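PDB 5JO8: CEP104 from Gallus gallus, which is a centriolar protein whose TOG domain, an array of paired alpha-helices, probably binds tubulin or microtubules. Local coordinates for residues 29-34 with 41-46; 79-84 with 125-130; 86-91 with 111-116; 101-106 with 152-157. All blocks are in the same frame, centred on the assembly; numbering follows the deposited sequence. Where two conformers were deposited one is given.

Interaction 1 of 4, residues 29-34 with 41-46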
# COMPACT_ATOMS: atom_id res chain seq x y z
N LYS A 29 -11.35 -0.07 26.37
CA LYS A 29 -10.18 -0.19 25.50
C LYS A 29 -10.18 0.93 24.45
O LYS A 29 -9.17 1.59 24.23
CB LYS A 29 -10.18 -1.56 24.83
CG LYS A 29 -8.84 -2.01 24.26
CD LYS A 29 -8.91 -3.49 23.89
CE LYS A 29 -7.56 -4.02 23.42
NZ LYS A 29 -7.16 -3.45 22.10
N ALA A 30 -11.34 1.14 23.83
CA ALA A 30 -11.48 2.11 22.75
C ALA A 30 -11.32 3.56 23.19
O ALA A 30 -10.76 4.37 22.45
CB ALA A 30 -12.81 1.91 22.04
N LEU A 31 -11.81 3.89 24.37
CA LEU A 31 -11.75 5.27 24.87
C LEU A 31 -10.33 5.81 24.96
O LEU A 31 -10.07 6.95 24.57
CB LEU A 31 -12.42 5.38 26.25
CG LEU A 31 -13.93 5.52 26.23
CD1 LEU A 31 -14.50 5.35 27.63
CD2 LEU A 31 -14.34 6.86 25.64
N ARG A 32 -9.42 5.02 25.51
CA ARG A 32 -8.03 5.46 25.65
C ARG A 32 -7.32 5.52 24.30
O ARG A 32 -6.67 6.52 23.98
CB ARG A 32 -7.26 4.59 26.64
CG ARG A 32 -7.46 3.10 26.47
CD ARG A 32 -6.44 2.31 27.28
NE ARG A 32 -6.69 0.88 27.24
CZ ARG A 32 -7.50 0.24 28.07
NH1 ARG A 32 -7.68 -1.07 27.97
NH2 ARG A 32 -8.14 0.92 29.02
N GLU A 33 -7.44 4.45 23.51
CA GLU A 33 -6.74 4.39 22.23
C GLU A 33 -7.24 5.46 21.26
O GLU A 33 -6.45 6.07 20.54
CB GLU A 33 -6.82 2.98 21.61
CG GLU A 33 -8.21 2.54 21.15
CD GLU A 33 -8.18 1.18 20.45
OE1 GLU A 33 -9.00 0.96 19.53
OE2 GLU A 33 -7.35 0.33 20.83
N ALA A 34 -8.54 5.73 21.28
CA ALA A 34 -9.11 6.73 20.39
C ALA A 34 -9.20 8.13 21.00
O ALA A 34 -9.88 9.00 20.45
CB ALA A 34 -10.49 6.29 19.91
N PHE A 41 -12.82 14.94 17.09
CA PHE A 41 -14.12 14.75 16.46
C PHE A 41 -15.31 14.60 17.40
O PHE A 41 -16.46 14.65 16.95
CB PHE A 41 -14.08 13.53 15.55
CG PHE A 41 -13.09 13.65 14.44
CD1 PHE A 41 -13.22 14.65 13.49
CD2 PHE A 41 -12.03 12.75 14.34
CE1 PHE A 41 -12.30 14.76 12.45
CE2 PHE A 41 -11.12 12.87 13.31
CZ PHE A 41 -11.25 13.86 12.37
N GLY A 42 -15.05 14.39 18.68
CA GLY A 42 -16.11 14.13 19.62
C GLY A 42 -16.40 12.65 19.76
O GLY A 42 -16.15 11.86 18.84
N GLU A 43 -16.93 12.27 20.91
CA GLU A 43 -17.15 10.86 21.20
C GLU A 43 -18.25 10.25 20.33
O GLU A 43 -18.18 9.07 19.98
CB GLU A 43 -17.42 10.63 22.69
CG GLU A 43 -17.61 9.17 23.05
CD GLU A 43 -17.61 8.92 24.54
OE1 GLU A 43 -17.27 9.85 25.30
OE2 GLU A 43 -17.96 7.79 24.95
N ALA A 44 -19.26 11.04 19.98
CA ALA A 44 -20.38 10.54 19.18
C ALA A 44 -19.92 10.01 17.83
O ALA A 44 -20.28 8.89 17.42
CB ALA A 44 -21.45 11.61 19.00
N LEU A 45 -19.10 10.80 17.14
CA LEU A 45 -18.57 10.38 15.84
C LEU A 45 -17.71 9.14 15.99
O LEU A 45 -17.84 8.19 15.21
CB LEU A 45 -17.78 11.51 15.18
CG LEU A 45 -17.26 11.24 13.76
CD1 LEU A 45 -17.19 12.55 12.97
CD2 LEU A 45 -15.89 10.56 13.79
N VAL A 46 -16.80 9.14 16.96
CA VAL A 46 -15.90 8.00 17.14
C VAL A 46 -16.68 6.74 17.50
O VAL A 46 -16.38 5.65 17.01
CB VAL A 46 -14.78 8.32 18.15
CG1 VAL A 46 -13.95 7.08 18.46
CG2 VAL A 46 -13.89 9.42 17.61
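A34 and V46 bring their CA atoms to 7.6 Å of each other and L31 and E43 theirs to 8.6 Å, where the end of helix 28-33 comes alongside the start of helix 43-49. The deeper meeting is apolar: both A34 and V46 are buried, and the CB of A34 sits 3.8 Å from CG1 of V46. CG1 gets there because it stands anti to the backbone N of V46 (chi1 173°), on a CB that already points at the other segment. I38 and A37 of the intervening helix 35-41 also touch V46, and L26 packs against both L31 and V46, so the pair belongs to a small apolar cluster. Nearer the surface, L31 and E43 reach for each other with the ends of their side chains. E43 is stretched out beyond CG, and its OE2 comes 3.8 Å from CD2 of L31, a charged oxygen resting beside a methyl with no polar bond between them. G42, with a positive phi (91°), is the first residue out of helix 35-41 and stands at the N-cap position of helix 43-49; A34 separates helices 28-33 and 35-41 without a positive phi. Three short helices follow one another with single-residue breaks, bringing the first beside the third, and A34 also touches F89 of helix 77-94. The arrangement is a packing of short helices at the N-terminal end of the TOG-domain helical array.

Interaction 2 of 4, residues 79-84 with 125-130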
# COMPACT_ATOMS: atom_id res chain seq x y z
N ASP A 79 -3.99 22.59 14.84
CA ASP A 79 -5.33 22.00 14.84
C ASP A 79 -5.55 21.19 13.57
O ASP A 79 -6.11 20.10 13.62
CB ASP A 79 -6.41 23.08 14.92
CG ASP A 79 -6.41 23.82 16.25
OD1 ASP A 79 -5.77 23.34 17.21
OD2 ASP A 79 -7.07 24.87 16.32
N LEU A 80 -5.15 21.75 12.44
CA LEU A 80 -5.24 21.02 11.18
C LEU A 80 -4.39 19.75 11.19
O LEU A 80 -4.81 18.72 10.65
CB LEU A 80 -4.85 21.90 10.01
CG LEU A 80 -5.74 23.12 9.74
CD1 LEU A 80 -4.98 24.11 8.88
CD2 LEU A 80 -7.06 22.70 9.08
N ARG A 81 -3.20 19.79 11.79
CA ARG A 81 -2.37 18.58 11.89
C ARG A 81 -3.03 17.55 12.78
O ARG A 81 -3.10 16.38 12.43
CB ARG A 81 -0.99 18.90 12.49
CG ARG A 81 0.05 19.43 11.54
CD ARG A 81 1.41 19.60 12.26
NE ARG A 81 1.43 20.67 13.27
CZ ARG A 81 1.73 21.94 13.01
NH1 ARG A 81 2.03 22.32 11.77
NH2 ARG A 81 1.73 22.84 13.99
N ASN A 82 -3.49 17.97 13.96
CA ASN A 82 -4.14 17.04 14.88
C ASN A 82 -5.37 16.40 14.24
O ASN A 82 -5.65 15.22 14.45
CB ASN A 82 -4.54 17.75 16.17
CG ASN A 82 -3.35 18.20 16.97
OD1 ASN A 82 -2.25 17.67 16.82
ND2 ASN A 82 -3.55 19.19 17.83
N MET A 83 -6.10 17.18 13.46
CA MET A 83 -7.27 16.66 12.78
C MET A 83 -6.88 15.62 11.73
O MET A 83 -7.55 14.60 11.60
CB MET A 83 -8.06 17.79 12.13
CG MET A 83 -9.39 17.34 11.59
SD MET A 83 -10.38 18.74 11.07
CE MET A 83 -10.47 19.68 12.59
N LEU A 84 -5.81 15.89 10.99
CA LEU A 84 -5.31 14.92 10.01
C LEU A 84 -4.92 13.65 10.73
O LEU A 84 -5.25 12.55 10.28
CB LEU A 84 -4.11 15.48 9.25
CG LEU A 84 -3.43 14.51 8.26
CD1 LEU A 84 -2.80 15.28 7.13
CD2 LEU A 84 -2.38 13.60 8.92
N LYS A 125 5.14 17.82 3.41
CA LYS A 125 5.21 16.44 2.93
C LYS A 125 5.46 15.44 4.05
O LYS A 125 5.25 14.24 3.86
CB LYS A 125 6.24 16.29 1.81
CG LYS A 125 6.01 17.20 0.61
CD LYS A 125 4.54 17.29 0.18
CE LYS A 125 4.06 16.00 -0.47
NZ LYS A 125 4.74 15.72 -1.79
N LEU A 126 5.89 15.91 5.22
CA LEU A 126 5.96 15.04 6.39
C LEU A 126 4.57 14.47 6.69
O LEU A 126 4.43 13.29 7.05
CB LEU A 126 6.55 15.79 7.61
CG LEU A 126 6.82 15.08 8.94
CD1 LEU A 126 7.66 16.01 9.81
CD2 LEU A 126 5.57 14.69 9.72
N GLU A 127 3.54 15.31 6.57
CA GLU A 127 2.19 14.85 6.84
C GLU A 127 1.73 13.86 5.78
O GLU A 127 1.11 12.85 6.11
CB GLU A 127 1.22 16.02 6.95
CG GLU A 127 1.58 16.94 8.11
CD GLU A 127 1.55 16.22 9.45
OE1 GLU A 127 0.69 15.34 9.65
OE2 GLU A 127 2.41 16.52 10.32
N THR A 128 2.06 14.14 4.52
CA THR A 128 1.75 13.20 3.44
C THR A 128 2.39 11.85 3.73
O THR A 128 1.76 10.79 3.56
CB THR A 128 2.29 13.70 2.11
OG1 THR A 128 1.92 15.07 1.95
CG2 THR A 128 1.73 12.88 0.94
N SER A 129 3.65 11.88 4.14
CA SER A 129 4.39 10.68 4.47
C SER A 129 3.70 9.89 5.58
O SER A 129 3.54 8.67 5.48
CB SER A 129 5.82 11.03 4.90
OG SER A 129 6.49 9.87 5.37
N HIS A 130 3.30 10.58 6.64
CA HIS A 130 2.55 9.96 7.72
C HIS A 130 1.30 9.24 7.19
O HIS A 130 1.02 8.10 7.57
CB HIS A 130 2.16 11.01 8.76
CG HIS A 130 1.28 10.49 9.85
ND1 HIS A 130 1.78 9.93 11.01
CD2 HIS A 130 -0.07 10.44 9.96
CE1 HIS A 130 0.78 9.57 11.79
NE2 HIS A 130 -0.35 9.86 11.17
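This is a side-by-side packing of two nearly parallel helices, in which R81 and L84 of helix 77-94 meet E127 and H130 of helix 125-142. The axes of the short segments approach to 11.5 Å with 13° between their directions, too far for the backbones to touch, so side chains do all the bridging. L84 and E127 carry most of it. CG of L84 lies anti to the backbone N (chi1 176°), which throws both methyls across the gap: CD1 comes 4.1 Å from CB of E127, while CD2 comes 3.6 Å from its OE1. The same CD2 is 4.1 Å from CD2 of H130, approaching the imidazole obliquely. E127 bends at chi2, which lays its carboxylate alongside R81 and L84. Its OE2 lies 3.8 Å from CD of R81, so the oxygen rests on the aliphatic part of the arginine. The charged ends do not pair: NE of R81 stays 5.2 Å from OE2 of E127, and the planes of the two groups are 48° apart. Each charge has another partner, E78 for R81 and R85 for E127, the latter a salt bridge between the same two helices. Behind the contact, I113 and V118 of helix 100-121 touch L84, and V118 also touches T128. Parallel helices with a third, oppositely running helix packed against both are what the stacked HEAT-like hairpins of a TOG alpha-solenoid look like.

Interaction 3 of 4, residues 86-91 with 111-116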
# COMPACT_ATOMS: atom_id res chain seq x y z
N ALA A 86 -5.90 12.44 13.57
CA ALA A 86 -7.07 11.74 14.08
C ALA A 86 -7.84 11.06 12.95
O ALA A 86 -8.36 9.95 13.12
CB ALA A 86 -7.97 12.71 14.85
N ALA A 87 -7.93 11.73 11.81
CA ALA A 87 -8.63 11.16 10.66
C ALA A 87 -7.90 9.91 10.16
O ALA A 87 -8.54 8.91 9.83
CB ALA A 87 -8.75 12.19 9.54
N ILE A 88 -6.57 9.97 10.11
CA ILE A 88 -5.76 8.84 9.67
C ILE A 88 -5.89 7.67 10.64
O ILE A 88 -5.92 6.51 10.23
CB ILE A 88 -4.29 9.25 9.39
CG1 ILE A 88 -4.19 10.15 8.15
CG2 ILE A 88 -3.36 8.05 9.28
CD1 ILE A 88 -4.58 9.48 6.81
N PHE A 89 -5.98 7.95 11.94
CA PHE A 89 -6.25 6.93 12.94
C PHE A 89 -7.53 6.15 12.58
O PHE A 89 -7.56 4.91 12.60
CB PHE A 89 -6.37 7.56 14.34
CG PHE A 89 -6.77 6.59 15.42
CD1 PHE A 89 -8.11 6.36 15.71
CD2 PHE A 89 -5.81 5.89 16.13
CE1 PHE A 89 -8.48 5.45 16.68
CE2 PHE A 89 -6.18 4.98 17.12
CZ PHE A 89 -7.52 4.76 17.39
N LEU A 90 -8.58 6.88 12.22
CA LEU A 90 -9.85 6.25 11.86
C LEU A 90 -9.76 5.53 10.50
O LEU A 90 -10.33 4.46 10.34
CB LEU A 90 -11.00 7.26 11.87
CG LEU A 90 -11.27 7.84 13.27
CD1 LEU A 90 -12.34 8.92 13.19
CD2 LEU A 90 -11.67 6.76 14.27
N VAL A 91 -9.04 6.12 9.55
CA VAL A 91 -8.80 5.49 8.25
C VAL A 91 -8.11 4.15 8.42
O VAL A 91 -8.48 3.17 7.78
CB VAL A 91 -7.98 6.41 7.33
CG1 VAL A 91 -7.49 5.64 6.09
CG2 VAL A 91 -8.81 7.59 6.89
N LYS A 111 -7.73 9.40 0.27
CA LYS A 111 -7.35 10.10 -0.95
C LYS A 111 -7.55 11.61 -0.82
O LYS A 111 -6.71 12.40 -1.27
CB LYS A 111 -8.14 9.54 -2.15
CG LYS A 111 -7.75 10.20 -3.45
CD LYS A 111 -8.44 9.59 -4.66
CE LYS A 111 -8.07 10.38 -5.90
NZ LYS A 111 -8.84 9.93 -7.10
N MET A 112 -8.65 12.01 -0.21
CA MET A 112 -8.92 13.43 0.02
C MET A 112 -7.85 14.06 0.92
O MET A 112 -7.41 15.19 0.67
CB MET A 112 -10.31 13.60 0.64
CG MET A 112 -10.68 15.05 0.96
SD MET A 112 -10.02 15.74 2.49
CE MET A 112 -10.93 14.81 3.72
N ILE A 113 -7.44 13.37 1.97
CA ILE A 113 -6.47 13.95 2.90
C ILE A 113 -5.17 14.21 2.16
O ILE A 113 -4.58 15.29 2.26
CB ILE A 113 -6.25 13.06 4.12
CG1 ILE A 113 -7.49 13.07 5.01
CG2 ILE A 113 -5.07 13.55 4.94
CD1 ILE A 113 -7.55 11.95 6.00
N ILE A 114 -4.73 13.23 1.40
CA ILE A 114 -3.46 13.31 0.69
C ILE A 114 -3.48 14.30 -0.48
O ILE A 114 -2.56 15.10 -0.65
CB ILE A 114 -3.02 11.91 0.23
CG1 ILE A 114 -2.62 11.06 1.43
CG2 ILE A 114 -1.88 12.00 -0.79
CD1 ILE A 114 -2.46 9.58 1.06
N THR A 115 -4.52 14.25 -1.29
CA THR A 115 -4.53 14.99 -2.54
C THR A 115 -5.17 16.38 -2.43
O THR A 115 -4.96 17.23 -3.30
CB THR A 115 -5.21 14.20 -3.67
OG1 THR A 115 -6.62 14.09 -3.40
CG2 THR A 115 -4.59 12.80 -3.81
N GLN A 116 -5.91 16.62 -1.36
CA GLN A 116 -6.61 17.90 -1.22
C GLN A 116 -6.25 18.65 0.05
O GLN A 116 -5.88 19.82 -0.01
CB GLN A 116 -8.12 17.69 -1.28
CG GLN A 116 -8.61 17.15 -2.61
CD GLN A 116 -10.12 17.06 -2.67
OE1 GLN A 116 -10.82 18.06 -2.61
NE2 GLN A 116 -10.63 15.84 -2.76
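No ring, amide or carboxylate face takes part where A87 and I88 meet I113; the contact is made by methyl groups alone. The flat group worth noting lies within segment 111-116, where the peptide carbonyl of K111 takes two donors from opposite faces of its plane, the backbone N of T115 and, at 2.7 Å from K111 O, the hydroxyl OG1 of T115. Across the gap, one atom does the work: CD1 of I113 sits 3.7 Å from CB of A87 and 3.9 Å from CD1 of I88. I113 points at the other helix and extends its longer branch (chi2 163°), which brings CD1 into the corner formed by the two neighbours. I88 starts out less directly and has to bend at chi2 (-65°) before its CD1 comes near, so the two isoleucines meet at a slant. All three residues are buried. L110 of helix 100-121 also touches I88, and on another side of helix 77-94, A86 packs against A37, V40 and F41 of helix 35-41. The CA atoms of I88 and I113 are 8.5 Å apart, a spacing filled by these branched side chains with the small A87 beside them. Successive helices 77-94 and 100-121 joined by a buried apolar seam are typical of the helix pairs of a TOG-domain alpha-solenoid.

Interaction 4 of 4, residues 101-106 with 152-157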
# COMPACT_ATOMS: atom_id res chain seq x y z
N SER A 101 -18.79 -0.72 1.60
CA SER A 101 -19.13 0.70 1.68
C SER A 101 -18.27 1.41 2.72
O SER A 101 -17.87 2.56 2.53
CB SER A 101 -20.62 0.91 1.97
OG SER A 101 -20.95 0.46 3.27
N VAL A 102 -17.96 0.71 3.81
CA VAL A 102 -17.11 1.30 4.86
C VAL A 102 -15.68 1.42 4.36
O VAL A 102 -15.03 2.46 4.53
CB VAL A 102 -17.17 0.50 6.16
CG1 VAL A 102 -16.31 1.15 7.23
CG2 VAL A 102 -18.61 0.37 6.64
N PHE A 103 -15.17 0.36 3.74
CA PHE A 103 -13.83 0.36 3.17
C PHE A 103 -13.69 1.49 2.14
O PHE A 103 -12.71 2.24 2.15
CB PHE A 103 -13.55 -1.01 2.54
CG PHE A 103 -12.19 -1.13 1.90
CD1 PHE A 103 -11.04 -1.19 2.68
CD2 PHE A 103 -12.07 -1.23 0.52
CE1 PHE A 103 -9.79 -1.31 2.09
CE2 PHE A 103 -10.81 -1.34 -0.06
CZ PHE A 103 -9.68 -1.40 0.72
N GLN A 104 -14.69 1.62 1.26
CA GLN A 104 -14.65 2.66 0.24
C GLN A 104 -14.67 4.06 0.84
O GLN A 104 -14.00 4.97 0.34
CB GLN A 104 -15.81 2.48 -0.75
CG GLN A 104 -15.64 1.28 -1.68
CD GLN A 104 -14.47 1.43 -2.64
OE1 GLN A 104 -14.11 2.54 -3.02
NE2 GLN A 104 -13.88 0.31 -3.02
N ALA A 105 -15.44 4.26 1.91
CA ALA A 105 -15.47 5.57 2.56
C ALA A 105 -14.09 5.86 3.12
O ALA A 105 -13.64 7.01 3.07
CB ALA A 105 -16.53 5.62 3.64
N SER A 106 -13.39 4.84 3.61
CA SER A 106 -12.05 5.07 4.15
C SER A 106 -11.07 5.47 3.05
O SER A 106 -10.21 6.33 3.25
CB SER A 106 -11.53 3.86 4.94
OG SER A 106 -10.99 2.87 4.09
N ILE A 152 -8.38 -6.75 -6.07
CA ILE A 152 -8.21 -5.85 -7.20
C ILE A 152 -8.44 -4.41 -6.77
O ILE A 152 -7.68 -3.53 -7.14
CB ILE A 152 -9.12 -6.25 -8.37
CG1 ILE A 152 -8.68 -7.60 -8.95
CG2 ILE A 152 -9.12 -5.16 -9.44
CD1 ILE A 152 -9.72 -8.24 -9.85
N VAL A 153 -9.50 -4.18 -6.00
CA VAL A 153 -9.80 -2.84 -5.51
C VAL A 153 -8.62 -2.30 -4.74
O VAL A 153 -8.15 -1.19 -5.00
CB VAL A 153 -11.07 -2.82 -4.64
CG1 VAL A 153 -11.19 -1.50 -3.89
CG2 VAL A 153 -12.29 -3.04 -5.51
N ALA A 154 -8.12 -3.10 -3.80
CA ALA A 154 -7.04 -2.64 -2.94
C ALA A 154 -5.76 -2.42 -3.75
O ALA A 154 -5.06 -1.44 -3.56
CB ALA A 154 -6.80 -3.62 -1.80
N ALA A 155 -5.44 -3.33 -4.66
CA ALA A 155 -4.21 -3.18 -5.42
C ALA A 155 -4.28 -1.97 -6.34
O ALA A 155 -3.29 -1.24 -6.49
CB ALA A 155 -3.92 -4.45 -6.22
N LYS A 156 -5.44 -1.72 -6.93
CA LYS A 156 -5.62 -0.58 -7.82
C LYS A 156 -5.48 0.72 -7.04
O LYS A 156 -4.91 1.69 -7.54
CB LYS A 156 -6.98 -0.61 -8.52
CG LYS A 156 -7.08 -1.60 -9.69
CD LYS A 156 -8.39 -1.41 -10.45
CE LYS A 156 -8.46 -2.34 -11.65
NZ LYS A 156 -9.75 -2.20 -12.38
N PHE A 157 -6.01 0.74 -5.82
CA PHE A 157 -5.86 1.94 -4.99
C PHE A 157 -4.39 2.19 -4.69
O PHE A 157 -3.93 3.33 -4.75
CB PHE A 157 -6.64 1.84 -3.68
CG PHE A 157 -6.61 3.11 -2.88
CD1 PHE A 157 -7.50 4.14 -3.16
CD2 PHE A 157 -5.69 3.28 -1.86
CE1 PHE A 157 -7.46 5.33 -2.43
CE2 PHE A 157 -5.67 4.47 -1.12
CZ PHE A 157 -6.56 5.47 -1.40
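F103 reaches from helix 100-121 toward V153 and A154 on helix 148-163, two parallel helices of the TOG domain's alpha-solenoid whose short-segment axes approach to 12.2 Å with 1° between their directions. From CB the side chain heads straight for the other helix: CG stands opposite the backbone N (chi1 180°), which swings the ring into the space between the two axes. At the far end of the ring, CE2 comes 3.9 Å from CG1 of V153, and this methyl lies at the ring's edge, in its plane. The tip atom CZ is 4.4 Å from CB of A154, a looser and oblique approach. R142 of helix 125-142 makes a cation-pi contact with the same ring and also touches A154, so a third helix joins the cluster. Next along the chain, Q104 bends at chi2 and brings its amide to the same valine from another direction, with NE2 3.4 Å from CG1 of V153. That methyl touches both aromatic edge and amide nitrogen, which approach it roughly a right angle apart. Back at the base of F103, its carbonyl O accepts the hydroxyl of S106, OG to O being 2.7 Å, with the donor tilted 17° from the carbonyl plane.

How the interactions relate
From the N terminus, interaction 1 comes first and closes a short loop around helix 35-41, joining helices 28-33 and 43-49 before any of the others begins. Interaction 2 then opens on helix 77-94 and closes on helix 125-142, and the whole of interaction 3 falls within that span, binding helix 77-94 to helix 100-121. Interaction 4 starts on helix 100-121, inside both of these loops, and ends beyond them, so it crosses each and carries the array on to helix 148-163. F41 links the first contact to its neighbours by packing on A86 and on the backbone of M83; H130 on I88 joins interactions 2 and 3, and V91 beside S106 joins 3 and 4.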